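Local coordinates for Lin2118 protein (Listeria innocua, PDB 3OOU) that probably binds specific DNA sequences as a transcription factor, the chain here being its C-terminal AraC-type helix-turn-helix domain, at residues Arg90-Lys93 and Lys94-Glu98. Sequence-based numbering, arbitrary orientation.
Sequences RQFK and KHTGE
At the C-terminal end of helix 85-96, in the AraC-type helix-turn-helix domain, Thr96 bonds back to Phe92 and forms an ST turn with Glu98. Phe92 O accepts twice: Thr96 N approaches nearly in line with the C=O bond at 3.0 Å, while Thr96 OG1, 2.9 Å from the same Phe92 O, comes from above the carbonyl plane. That hydroxyl in turn accepts the Glu98 amide, Glu98 N lying 3.1 Å from Thr96 OG1 with 156° at the hydrogen. With OG1 set between its own backbone N and carbonyl carbon (chi1 71°), Thr96 can serve both partners and still lay CG2 over one face of the Phe92 ring, a CH-pi contact 3.9 Å from the centroid. Glu98 O meets the same ring in its plane, at the CD2 edge. Pro100 and Leu66 also touch the Phe92 side chain, tying the helix end to helices 100-107 and 50-68.

Beyond Thr96 the chain leaves the helix at Gly97, whose positive phi suits glycine; Gly97 N still bonds to Lys93 O. The Lys93 side chain, bent at chi2, runs along the turn and brings NZ to Gly97 O at 2.8 Å, above that carbonyl plane. One turn back, Gln91 and His95 lie alongside each other, amide and imidazole planes 45° apart. Water 1 links them, 2.6 Å from Gln91 OE1, and also meets Lys94 NZ, which forms a salt bridge with Asp52; water 2 joins that ammonium to Gln91 NE2. One hydroxyl thus both donates to the last helical turn and accepts from the departing chain, fixing the rotation of Thr96, while the Lys93 ammonium probably polarises the Gly97 carbonyl.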
ATOM      1  N   ARG A  90      -0.601   8.526   9.118  1.00 20.96           N
ATOM      2  CA  ARG A  90       0.752   8.143   9.549  1.00 21.42           C
ATOM      3  C   ARG A  90       1.591   7.643   8.379  1.00 20.69           C
ATOM      4  O   ARG A  90       2.746   8.048   8.198  1.00 20.91           O
ATOM      5  CB  ARG A  90       0.698   7.053  10.622  1.00 22.06           C
ATOM      6  CG  ARG A  90       0.319   7.527  12.008  1.00 24.50           C
ATOM      7  CD  ARG A  90       0.574   6.452  13.065  1.00 28.01           C
ATOM      8  NE  ARG A  90      -0.243   5.250  12.879  1.00 30.20           N
ATOM      9  CZ  ARG A  90      -1.498   5.107  13.306  1.00 31.60           C
ATOM     10  NH1 ARG A  90      -2.115   6.093  13.948  1.00 32.84           N
ATOM     11  NH2 ARG A  90      -2.140   3.970  13.087  1.00 32.03           N
ATOM     12  N   GLN A  91       0.995   6.770   7.572  1.00 19.65           N
ATOM     13  CA  GLN A  91       1.711   6.138   6.472  1.00 18.98           C
ATOM     14  C   GLN A  91       2.085   7.098   5.348  1.00 19.13           C
ATOM     15  O   GLN A  91       3.176   6.998   4.782  1.00 19.18           O
ATOM     16  CB  GLN A  91       0.911   4.944   5.942  1.00 18.46           C
ATOM     17  CG  GLN A  91       0.862   3.765   6.915  1.00 18.64           C
ATOM     18  CD  GLN A  91       2.243   3.250   7.286  1.00 19.45           C
ATOM     19  OE1 GLN A  91       3.137   3.167   6.442  1.00 19.26           O
ATOM     20  NE2 GLN A  91       2.423   2.911   8.557  1.00 20.60           N
ATOM     21  N   PHE A  92       1.190   8.031   5.034  1.00 18.91           N
ATOM     22  CA  PHE A  92       1.471   9.039   4.016  1.00 19.53           C
ATOM     23  C   PHE A  92       2.647   9.911   4.463  1.00 20.55           C
ATOM     24  O   PHE A  92       3.561  10.176   3.678  1.00 20.63           O
ATOM     25  CB  PHE A  92       0.238   9.906   3.730  1.00 19.18           C
ATOM     26  CG  PHE A  92       0.350  10.719   2.470  1.00 19.43           C
ATOM     27  CD1 PHE A  92      -0.194  10.253   1.279  1.00 19.58           C
ATOM     28  CD2 PHE A  92       1.009  11.950   2.466  1.00 19.77           C
ATOM     29  CE1 PHE A  92      -0.089  11.003   0.101  1.00 19.52           C
ATOM     30  CE2 PHE A  92       1.122  12.694   1.291  1.00 19.47           C
ATOM     31  CZ  PHE A  92       0.566  12.225   0.113  1.00 20.07           C
ATOM     32  N   LYS A  93       2.624  10.330   5.727  1.00 21.78           N
ATOM     33  CA  LYS A  93       3.711  11.133   6.294  1.00 23.41           C
ATOM     34  C   LYS A  93       5.037  10.376   6.239  1.00 23.90           C
ATOM     35  O   LYS A  93       6.068  10.944   5.870  1.00 24.32           O
ATOM     36  CB  LYS A  93       3.375  11.545   7.734  1.00 24.00           C
ATOM     37  CG  LYS A  93       4.480  12.294   8.490  1.00 26.41           C
ATOM     38  CD  LYS A  93       4.771  13.658   7.886  1.00 29.21           C
ATOM     39  CE  LYS A  93       5.895  14.355   8.640  1.00 31.75           C
ATOM     40  NZ  LYS A  93       6.221  15.679   8.051  1.00 33.20           N
ATOM     41  N   LYS A  94       4.996   9.097   6.602  1.00 24.05           N
ATOM     42  CA  LYS A  94       6.185   8.245   6.610  1.00 24.83           C
ATOM     43  C   LYS A  94       6.839   8.138   5.227  1.00 25.11           C
ATOM     44  O   LYS A  94       8.066   8.228   5.101  1.00 25.73           O
ATOM     45  CB  LYS A  94       5.835   6.858   7.158  1.00 24.62           C
ATOM     46  CG  LYS A  94       6.989   5.862   7.163  1.00 25.64           C
ATOM     47  CD  LYS A  94       6.564   4.510   7.701  1.00 26.91           C
ATOM     48  CE  LYS A  94       7.758   3.574   7.799  1.00 28.79           C
ATOM     49  NZ  LYS A  94       7.349   2.175   8.070  1.00 29.50           N
ATOM     50  N   HIS A  95       6.018   7.978   4.195  1.00 24.78           N
ATOM     51  CA  HIS A  95       6.528   7.669   2.857  1.00 24.98           C
ATOM     52  C   HIS A  95       6.735   8.863   1.920  1.00 25.62           C
ATOM     53  O   HIS A  95       7.420   8.737   0.897  1.00 26.44           O
ATOM     54  CB  HIS A  95       5.689   6.559   2.208  1.00 24.34           C
ATOM     55  CG  HIS A  95       5.909   5.213   2.826  1.00 23.52           C
ATOM     56  ND1 HIS A  95       7.045   4.466   2.590  1.00 23.20           N
ATOM     57  CD2 HIS A  95       5.158   4.489   3.689  1.00 22.62           C
ATOM     58  CE1 HIS A  95       6.981   3.339   3.275  1.00 22.84           C
ATOM     59  NE2 HIS A  95       5.843   3.326   3.949  1.00 23.34           N
ATOM     60  N   THR A  96       6.173  10.021   2.264  1.00 25.74           N
ATOM     61  CA  THR A  96       6.398  11.237   1.467  1.00 26.17           C
ATOM     62  C   THR A  96       7.178  12.311   2.223  1.00 27.05           C
ATOM     63  O   THR A  96       7.719  13.233   1.610  1.00 27.47           O
ATOM     64  CB  THR A  96       5.089  11.887   0.951  1.00 25.71           C
ATOM     65  OG1 THR A  96       4.375  12.472   2.046  1.00 24.80           O
ATOM     66  CG2 THR A  96       4.207  10.876   0.215  1.00 25.03           C
ATOM     67  N   GLY A  97       7.214  12.196   3.549  1.00 27.58           N
ATOM     68  CA  GLY A  97       7.820  13.219   4.402  1.00 28.49           C
ATOM     69  C   GLY A  97       6.887  14.374   4.735  1.00 28.68           C
ATOM     70  O   GLY A  97       7.260  15.280   5.490  1.00 29.17           O
ATOM     71  N   GLU A  98       5.674  14.341   4.178  1.00 28.22           N
ATOM     72  CA  GLU A  98       4.689  15.414   4.343  1.00 28.22           C
ATOM     73  C   GLU A  98       3.310  14.850   4.678  1.00 26.99           C
ATOM     74  O   GLU A  98       2.992  13.722   4.305  1.00 26.38           O
ATOM     75  CB  GLU A  98       4.591  16.249   3.057  1.00 28.89           C
ATOM     76  CG  GLU A  98       5.900  16.901   2.582  1.00 31.85           C
ATOM     77  CD  GLU A  98       6.272  18.168   3.343  1.00 35.59           C
ATOM     78  OE1 GLU A  98       5.530  18.578   4.266  1.00 36.62           O
ATOM     79  OE2 GLU A  98       7.322  18.762   3.010  1.00 37.59           O
TER
HETATM   80  O   HOH W   1       5.177   1.562   5.963  1.00 23.90           O
HETATM   81  O   HOH W   2       4.959   1.898   9.766  1.00 39.90           O